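Local coordinates for protein ABC-type amino acid transport system, periplasmic component (Caldanaerobacter subterraneus subsp. tengcongensis MB4, PDB 4YMX) that binds arginine in the cleft between its two lobes and probably delivers it to an amino acid ABC transporter for uptake, at residues E159-I164 against A189-D194; R127-V132 against T195-Y200. All coordinates share one frame; numbering follows the deposited sequence. Where two conformers were deposited one is given.

Contact 1. Residues E159-I164 against A189-D194. With ARG (arginine), chain C.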
ATOM      1  N   GLU A 159      -5.703  11.668  -0.148  1.00  5.61           N
ATOM      2  CA  GLU A 159      -5.398  12.925   0.541  1.00  7.28           C
ATOM      3  C   GLU A 159      -4.615  13.887  -0.356  1.00  7.73           C
ATOM      4  O   GLU A 159      -4.890  15.094  -0.394  1.00  8.74           O
ATOM      5  CB  GLU A 159      -4.592  12.625   1.804  1.00  8.57           C
ATOM      6  CG  GLU A 159      -4.230  13.842   2.618  1.00 14.18           C
ATOM      7  CD  GLU A 159      -3.390  13.494   3.832  1.00 30.51           C
ATOM      8  OE1 GLU A 159      -3.507  12.354   4.340  1.00 29.04           O
ATOM      9  OE2 GLU A 159      -2.603  14.359   4.269  1.00 32.09           O
ATOM     10  N   ALA A 160      -3.642  13.348  -1.085  1.00  5.81           N
ATOM     11  CA  ALA A 160      -2.821  14.164  -1.971  1.00  6.65           C
ATOM     12  C   ALA A 160      -3.662  14.737  -3.111  1.00  8.24           C
ATOM     13  O   ALA A 160      -3.573  15.934  -3.431  1.00  8.28           O
ATOM     14  CB  ALA A 160      -1.651  13.342  -2.511  1.00  6.82           C
ATOM     15  N   ALA A 161      -4.492  13.894  -3.718  1.00  8.69           N
ATOM     16  CA  ALA A 161      -5.299  14.330  -4.856  1.00  6.93           C
ATOM     17  C   ALA A 161      -6.337  15.374  -4.470  1.00  8.20           C
ATOM     18  O   ALA A 161      -6.671  16.246  -5.283  1.00  9.48           O
ATOM     19  CB  ALA A 161      -5.965  13.139  -5.529  1.00  9.03           C
ATOM     20  N   LYS A 162      -6.836  15.305  -3.236  1.00  7.24           N
ATOM     21  CA  LYS A 162      -7.874  16.236  -2.779  1.00  9.90           C
ATOM     22  C   LYS A 162      -7.395  17.682  -2.751  1.00 12.18           C
ATOM     23  O   LYS A 162      -8.209  18.607  -2.737  1.00 14.83           O
ATOM     24  CB  LYS A 162      -8.392  15.845  -1.397  1.00 12.75           C
ATOM     25  CG  LYS A 162      -9.405  14.727  -1.405  1.00 12.66           C
ATOM     26  CD  LYS A 162      -9.832  14.395   0.024  1.00 17.90           C
ATOM     27  CE  LYS A 162     -10.957  13.378   0.058  1.00 25.90           C
ATOM     28  NZ  LYS A 162     -11.328  13.041   1.464  1.00 27.45           N
ATOM     29  N   LYS A 163      -6.082  17.872  -2.744  1.00 12.15           N
ATOM     30  CA  LYS A 163      -5.504  19.212  -2.687  1.00 12.04           C
ATOM     31  C   LYS A 163      -5.382  19.874  -4.059  1.00 12.67           C
ATOM     32  O   LYS A 163      -5.091  21.069  -4.155  1.00 16.03           O
ATOM     33  CB  LYS A 163      -4.151  19.172  -1.977  1.00 12.17           C
ATOM     34  CG  LYS A 163      -4.284  18.820  -0.507  1.00 13.30           C
ATOM     35  CD  LYS A 163      -2.943  18.844   0.210  1.00 18.15           C
ATOM     36  CE  LYS A 163      -2.118  17.619  -0.131  1.00 16.14           C
ATOM     37  NZ  LYS A 163      -0.804  17.620   0.570  1.00 17.17           N
ATOM     38  N   ILE A 164      -5.611  19.099  -5.116  1.00  9.34           N
ATOM     39  CA  ILE A 164      -5.530  19.622  -6.475  1.00 11.61           C
ATOM     40  C   ILE A 164      -6.719  20.544  -6.732  1.00 11.50           C
ATOM     41  O   ILE A 164      -7.863  20.158  -6.504  1.00 11.38           O
ATOM     42  CB  ILE A 164      -5.527  18.485  -7.504  1.00  8.52           C
ATOM     43  CG1 ILE A 164      -4.267  17.629  -7.346  1.00 10.92           C
ATOM     44  CG2 ILE A 164      -5.637  19.032  -8.922  1.00 12.25           C
ATOM     45  CD1 ILE A 164      -4.374  16.248  -7.992  1.00 16.90           C
ATOM     46  N   ALA A 189      -5.805  10.715 -14.767  1.00  4.85           N
ATOM     47  CA  ALA A 189      -4.579  10.354 -14.071  1.00  4.12           C
ATOM     48  C   ALA A 189      -4.910   9.526 -12.844  1.00  4.59           C
ATOM     49  O   ALA A 189      -6.054   9.512 -12.388  1.00  5.90           O
ATOM     50  CB  ALA A 189      -3.817  11.612 -13.656  1.00  6.35           C
ATOM     51  N   ILE A 190      -3.906   8.818 -12.340  1.00  4.56           N
ATOM     52  CA  ILE A 190      -3.999   8.093 -11.079  1.00  3.77           C
ATOM     53  C   ILE A 190      -2.953   8.662 -10.120  1.00  5.40           C
ATOM     54  O   ILE A 190      -1.854   9.005 -10.544  1.00  4.83           O
ATOM     55  CB  ILE A 190      -3.661   6.605 -11.281  1.00  4.55           C
ATOM     56  CG1 ILE A 190      -4.577   5.959 -12.319  1.00  5.04           C
ATOM     57  CG2 ILE A 190      -3.715   5.842  -9.958  1.00  7.11           C
ATOM     58  CD1 ILE A 190      -4.091   4.571 -12.751  1.00  6.30           C
ATOM     59  N   VAL A 191      -3.272   8.749  -8.832  1.00  4.31           N
ATOM     60  CA  VAL A 191      -2.239   9.004  -7.830  1.00  4.17           C
ATOM     61  C   VAL A 191      -2.040   7.743  -7.009  1.00  4.73           C
ATOM     62  O   VAL A 191      -2.999   7.197  -6.461  1.00  4.94           O
ATOM     63  CB  VAL A 191      -2.600  10.180  -6.891  1.00  5.47           C
ATOM     64  CG1 VAL A 191      -1.536  10.348  -5.812  1.00  5.69           C
ATOM     65  CG2 VAL A 191      -2.747  11.469  -7.693  1.00  7.29           C
ATOM     66  N   VAL A 192      -0.799   7.270  -6.940  1.00  4.11           N
ATOM     67  CA  VAL A 192      -0.492   5.984  -6.316  1.00  4.40           C
ATOM     68  C   VAL A 192       0.999   5.943  -6.030  1.00  5.16           C
ATOM     69  O   VAL A 192       1.746   6.746  -6.576  1.00  5.39           O
ATOM     70  CB  VAL A 192      -0.944   4.809  -7.238  1.00  4.58           C
ATOM     71  CG1 VAL A 192      -0.050   4.702  -8.468  1.00  6.83           C
ATOM     72  CG2 VAL A 192      -0.994   3.481  -6.480  1.00  7.38           C
ATOM     73  N   GLU A 193       1.433   5.037  -5.157  1.00  4.32           N
ATOM     74  CA  GLU A 193       2.843   4.944  -4.824  1.00  5.83           C
ATOM     75  C   GLU A 193       3.681   4.464  -5.997  1.00  5.35           C
ATOM     76  O   GLU A 193       3.238   3.636  -6.806  1.00  5.72           O
ATOM     77  CB  GLU A 193       3.058   4.056  -3.596  1.00 14.50           C
ATOM     78  CG  GLU A 193       3.097   4.840  -2.309  1.00 27.19           C
ATOM     79  CD  GLU A 193       2.267   4.210  -1.225  1.00 15.59           C
ATOM     80  OE1 GLU A 193       1.068   4.525  -1.136  1.00 22.94           O
ATOM     81  OE2 GLU A 193       2.824   3.405  -0.455  1.00 18.47           O
ATOM     82  N   ASP A 194       4.898   4.990  -6.058  1.00  4.93           N
ATOM     83  CA  ASP A 194       5.849   4.740  -7.139  1.00  5.99           C
ATOM     84  C   ASP A 194       6.105   3.258  -7.387  1.00  4.32           C
ATOM     85  O   ASP A 194       6.012   2.776  -8.512  1.00  6.18           O
ATOM     86  CB  ASP A 194       7.174   5.436  -6.797  1.00  5.31           C
ATOM     87  CG  ASP A 194       8.210   5.325  -7.905  1.00  6.30           C
ATOM     88  OD1 ASP A 194       7.828   5.252  -9.087  1.00  7.99           O
ATOM     89  OD2 ASP A 194       9.419   5.327  -7.577  1.00 11.02           O
TER
HETATM   90  N   ARG C 301       0.452   4.161   1.580  1.00  6.13           N
HETATM   91  CA  ARG C 301      -0.933   4.607   1.278  1.00  5.86           C
HETATM   92  C   ARG C 301      -1.743   4.749   2.555  1.00 10.50           C
HETATM   93  O   ARG C 301      -1.287   4.370   3.632  1.00  8.21           O
HETATM   94  CB  ARG C 301      -1.617   3.617   0.335  1.00  6.19           C
HETATM   95  CG  ARG C 301      -1.612   2.185   0.834  1.00  4.93           C
HETATM   96  CD  ARG C 301      -2.532   1.300   0.009  1.00  3.73           C
HETATM   97  NE  ARG C 301      -2.279  -0.109   0.272  1.00  3.96           N
HETATM   98  CZ  ARG C 301      -2.928  -1.111  -0.308  1.00  5.34           C
HETATM   99  NH1 ARG C 301      -3.886  -0.878  -1.189  1.00  4.97           N
HETATM  100  NH2 ARG C 301      -2.617  -2.354   0.007  1.00  4.71           N
HETATM  101  OXT ARG C 301      -2.866   5.249   2.529  1.00  7.58           O

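Contact 2. Residues R127-V132 against T195-Y200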
ATOM      1  N   ARG A 127       6.784   6.888  -1.911  0.52  6.00           N
ATOM      2  CA  ARG A 127       6.654   8.152  -2.620  0.52  6.12           C
ATOM      3  C   ARG A 127       5.397   8.127  -3.487  0.52  5.58           C
ATOM      4  O   ARG A 127       5.149   7.154  -4.193  0.52  6.46           O
ATOM      5  CB  ARG A 127       7.883   8.373  -3.510  0.52  8.18           C
ATOM      6  CG  ARG A 127       7.849   9.649  -4.346  0.52 10.17           C
ATOM      7  CD  ARG A 127       8.862   9.594  -5.487  0.52 11.94           C
ATOM      8  NE  ARG A 127      10.224   9.354  -5.016  0.52 18.28           N
ATOM      9  CZ  ARG A 127      11.050  10.310  -4.601  0.52 24.28           C
ATOM     10  NH1 ARG A 127      10.654  11.576  -4.592  0.52 28.51           N
ATOM     11  NH2 ARG A 127      12.273  10.002  -4.192  0.52 31.07           N
ATOM     12  N   GLN A 128       4.608   9.198  -3.429  1.00  5.69           N
ATOM     13  CA  GLN A 128       3.449   9.355  -4.309  1.00  4.57           C
ATOM     14  C   GLN A 128       3.897   9.811  -5.684  1.00  4.81           C
ATOM     15  O   GLN A 128       4.765  10.684  -5.809  1.00  7.54           O
ATOM     16  CB  GLN A 128       2.477  10.397  -3.743  1.00  4.91           C
ATOM     17  CG  GLN A 128       1.934  10.047  -2.379  1.00  6.09           C
ATOM     18  CD  GLN A 128       1.173   8.745  -2.387  1.00 10.68           C
ATOM     19  OE1 GLN A 128       0.268   8.547  -3.202  1.00  7.00           O
ATOM     20  NE2 GLN A 128       1.539   7.839  -1.485  1.00 15.48           N
ATOM     21  N   VAL A 129       3.290   9.230  -6.713  1.00  4.26           N
ATOM     22  CA  VAL A 129       3.517   9.670  -8.077  1.00  3.21           C
ATOM     23  C   VAL A 129       2.189   9.765  -8.818  1.00  3.56           C
ATOM     24  O   VAL A 129       1.140   9.383  -8.307  1.00  4.48           O
ATOM     25  CB  VAL A 129       4.456   8.725  -8.856  1.00  3.94           C
ATOM     26  CG1 VAL A 129       5.782   8.532  -8.117  1.00  5.23           C
ATOM     27  CG2 VAL A 129       3.780   7.389  -9.148  1.00  5.93           C
ATOM     28  N   VAL A 130       2.249  10.286 -10.032  1.00  4.89           N
ATOM     29  CA  VAL A 130       1.088  10.361 -10.900  1.00  4.87           C
ATOM     30  C   VAL A 130       1.301   9.416 -12.086  1.00  5.61           C
ATOM     31  O   VAL A 130       2.398   9.340 -12.642  1.00  8.36           O
ATOM     32  CB  VAL A 130       0.872  11.802 -11.381  1.00  6.69           C
ATOM     33  CG1 VAL A 130      -0.231  11.859 -12.434  1.00 12.38           C
ATOM     34  CG2 VAL A 130       0.532  12.709 -10.194  1.00  9.66           C
ATOM     35  N   VAL A 131       0.270   8.658 -12.440  1.00  4.64           N
ATOM     36  CA  VAL A 131       0.310   7.808 -13.622  1.00  5.10           C
ATOM     37  C   VAL A 131      -0.649   8.363 -14.673  1.00  5.29           C
ATOM     38  O   VAL A 131      -1.786   8.722 -14.357  1.00  4.85           O
ATOM     39  CB  VAL A 131      -0.096   6.345 -13.297  1.00  5.59           C
ATOM     40  CG1 VAL A 131       0.003   5.476 -14.550  1.00  6.57           C
ATOM     41  CG2 VAL A 131       0.777   5.772 -12.188  1.00  8.39           C
ATOM     42  N   VAL A 132      -0.181   8.452 -15.916  1.00  5.67           N
ATOM     43  CA  VAL A 132      -0.996   8.917 -17.042  1.00  5.96           C
ATOM     44  C   VAL A 132      -0.721   8.023 -18.244  1.00  5.66           C
ATOM     45  O   VAL A 132       0.228   7.238 -18.227  1.00  5.49           O
ATOM     46  CB  VAL A 132      -0.679  10.394 -17.417  1.00  5.72           C
ATOM     47  CG1 VAL A 132      -1.005  11.327 -16.257  1.00  7.36           C
ATOM     48  CG2 VAL A 132       0.775  10.544 -17.856  1.00  7.29           C
ATOM     49  N   THR A 195       6.432   2.518  -6.334  0.62  3.90           N
ATOM     50  CA  THR A 195       6.784   1.112  -6.520  0.62  5.60           C
ATOM     51  C   THR A 195       5.606   0.297  -7.033  0.62  5.86           C
ATOM     52  O   THR A 195       5.777  -0.647  -7.803  0.62  5.94           O
ATOM     53  CB  THR A 195       7.331   0.480  -5.242  0.62  7.45           C
ATOM     54  OG1 THR A 195       6.374   0.627  -4.190  0.62  8.92           O
ATOM     55  CG2 THR A 195       8.646   1.140  -4.853  0.62  8.68           C
ATOM     56  N   VAL A 196       4.408   0.662  -6.595  1.00  3.28           N
ATOM     57  CA  VAL A 196       3.211  -0.013  -7.075  1.00  4.10           C
ATOM     58  C   VAL A 196       2.894   0.348  -8.533  1.00  4.11           C
ATOM     59  O   VAL A 196       2.547  -0.532  -9.331  1.00  5.12           O
ATOM     60  CB  VAL A 196       2.021   0.271  -6.141  1.00  4.58           C
ATOM     61  CG1 VAL A 196       0.753  -0.359  -6.678  1.00  4.27           C
ATOM     62  CG2 VAL A 196       2.317  -0.290  -4.750  1.00  4.42           C
ATOM     63  N   ALA A 197       3.020   1.627  -8.877  1.00  3.39           N
ATOM     64  CA  ALA A 197       2.882   2.036 -10.274  1.00  4.87           C
ATOM     65  C   ALA A 197       3.844   1.259 -11.177  1.00  5.53           C
ATOM     66  O   ALA A 197       3.463   0.811 -12.261  1.00  6.04           O
ATOM     67  CB  ALA A 197       3.101   3.534 -10.422  1.00  5.23           C
ATOM     68  N   LYS A 198       5.091   1.098 -10.740  1.00  5.48           N
ATOM     69  CA  LYS A 198       6.057   0.363 -11.553  1.00  5.47           C
ATOM     70  C   LYS A 198       5.600  -1.077 -11.786  1.00  6.94           C
ATOM     71  O   LYS A 198       5.721  -1.614 -12.888  1.00  8.30           O
ATOM     72  CB  LYS A 198       7.453   0.403 -10.925  1.00  5.47           C
ATOM     73  CG  LYS A 198       8.088   1.783 -10.884  1.00  7.50           C
ATOM     74  CD  LYS A 198       9.510   1.673 -10.354  1.00 12.08           C
ATOM     75  CE  LYS A 198      10.210   3.013 -10.321  1.00 20.57           C
ATOM     76  NZ  LYS A 198      11.577   2.889  -9.720  1.00 26.47           N
ATOM     77  N   ALA A 199       5.043  -1.699 -10.754  1.00  6.24           N
ATOM     78  CA  ALA A 199       4.564  -3.066 -10.888  1.00  5.88           C
ATOM     79  C   ALA A 199       3.424  -3.165 -11.904  1.00  7.06           C
ATOM     80  O   ALA A 199       3.444  -4.028 -12.787  1.00  7.99           O
ATOM     81  CB  ALA A 199       4.128  -3.602  -9.540  1.00  6.50           C
ATOM     82  N   TYR A 200       2.434  -2.284 -11.785  1.00  5.96           N
ATOM     83  CA  TYR A 200       1.320  -2.288 -12.730  1.00  6.04           C
ATOM     84  C   TYR A 200       1.761  -1.995 -14.163  1.00  6.46           C
ATOM     85  O   TYR A 200       1.202  -2.553 -15.109  1.00  7.73           O
ATOM     86  CB  TYR A 200       0.245  -1.293 -12.299  1.00  5.96           C
ATOM     87  CG  TYR A 200      -0.756  -1.845 -11.294  1.00  7.38           C
ATOM     88  CD1 TYR A 200      -0.567  -1.684  -9.924  1.00  5.68           C
ATOM     89  CD2 TYR A 200      -1.898  -2.513 -11.721  1.00  7.49           C
ATOM     90  CE1 TYR A 200      -1.486  -2.179  -9.007  1.00  5.82           C
ATOM     91  CE2 TYR A 200      -2.819  -3.019 -10.812  1.00  5.85           C
ATOM     92  CZ  TYR A 200      -2.605  -2.844  -9.457  1.00  6.71           C
ATOM     93  OH  TYR A 200      -3.525  -3.336  -8.557  1.00  7.73           O
TER

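Contact 1. Residues E159-I164 against A189-D194
This contact belongs to a lobe of the type II periplasmic binding protein fold, where Ala-160 and Ala-161 of helix 156-161 lie over Val-191 of strand 189-193. The packing is purely apolar and small. Val-191 offers its two methyls to two neighbouring alanines. Its CG1 is anti to the backbone N (chi1 176°) and comes to 4.5 Å from the CB of Ala-160. Its CG2 is 4.2 Å from the CB of Ala-161. Both alanine methyls point at the strand, so the helix rests on the sheet through short side chains. The backbones are correspondingly close, with the CA atoms of Ala-161 and Val-191 6.8 Å apart. Ala-161 also packs on Ile-149 and Val-151 of strand 148-152, so this part of the chain spans two neighbouring strands. A type I turn runs from Ala-161 to Ile-164, with Ile-164 N bonded to Ala-161 O at 3.0 Å. Two residues beyond Val-191 on the strand, Glu-193 belongs to the arginine pocket and is the N-cap residue of helix 194-201. Its side chain is bent at chi2 (134°), which turns the carboxylate to the amino end of the ligand. Gln-128 NE2 makes a weak hydrogen bond to Glu-193 OE1. That same OE1 accepts a hydrogen bond from the alpha-amino N of the bound arginine at 2.8 Å.

Contact 2. Residues R127-V132 against T195-Y200
Val-129 is the first residue of strand 128-133 to touch helix 194-201, through Ala-197. Its CG2 lies 4.1 Å from the CB of Ala-197. With chi1 at -55°, this CG2 is flanked by both the backbone N and the carbonyl carbon, and it faces the helix. The side chain of Val-129 also meets Ile-209 and Tyr-211. Val-130 points to the opposite face of the sheet, where it packs on Ala-189. Val-131 returns to the helix face and makes the closer contact. Its CG2 is 3.7 Å from the same CB of Ala-197; chi1 of -178° sets this methyl opposite the carbonyl carbon. The alanine methyl therefore sits in a notch between two valine methyls, with Val-129 CG2 and Val-131 CG2 4.6 Å apart. The small residue lets the helix come near, with the CA atoms of Ala-197 and Val-131 7.2 Å apart. Val-131 also touches Phe-179 and Leu-182 of helix 175-183, which packs beside this contact. One turn after Val-196, the ring of Tyr-200 stacks with Phe-179, and its OH is hydrogen-bonded to Asp-46 O. Ala-197 also reaches Val-192 and Ile-209, on the two strands flanking 128-133. The arrangement is a beta-alpha-beta crossover: helix 194-201 links parallel strands 189-193 and 207-210 and covers the antiparallel strand between them.

Overall arrangement
The centres of contacts 1 and 2 lie 10 Å apart in one lobe. Both use its five-stranded mixed sheet, in which strands 189-193 and 128-133 are antiparallel neighbours. Ile-190 O to Val-131 N (2.9 Å) is a probable backbone hydrogen bond between them. Helix 156-161 packs on one face of the sheet and helix 194-201 on the other. Along the chain the order is 127-132, 159-164, 189-194, 195-200, so contact 2 encloses contact 1. Strand 189-193 runs directly into helix 194-201. At this junction the sheet presents Glu-193 to arginine. Further along, the helix bonds to the other lobe through Tyr-200, so the two lobes are joined here across the ligand cleft.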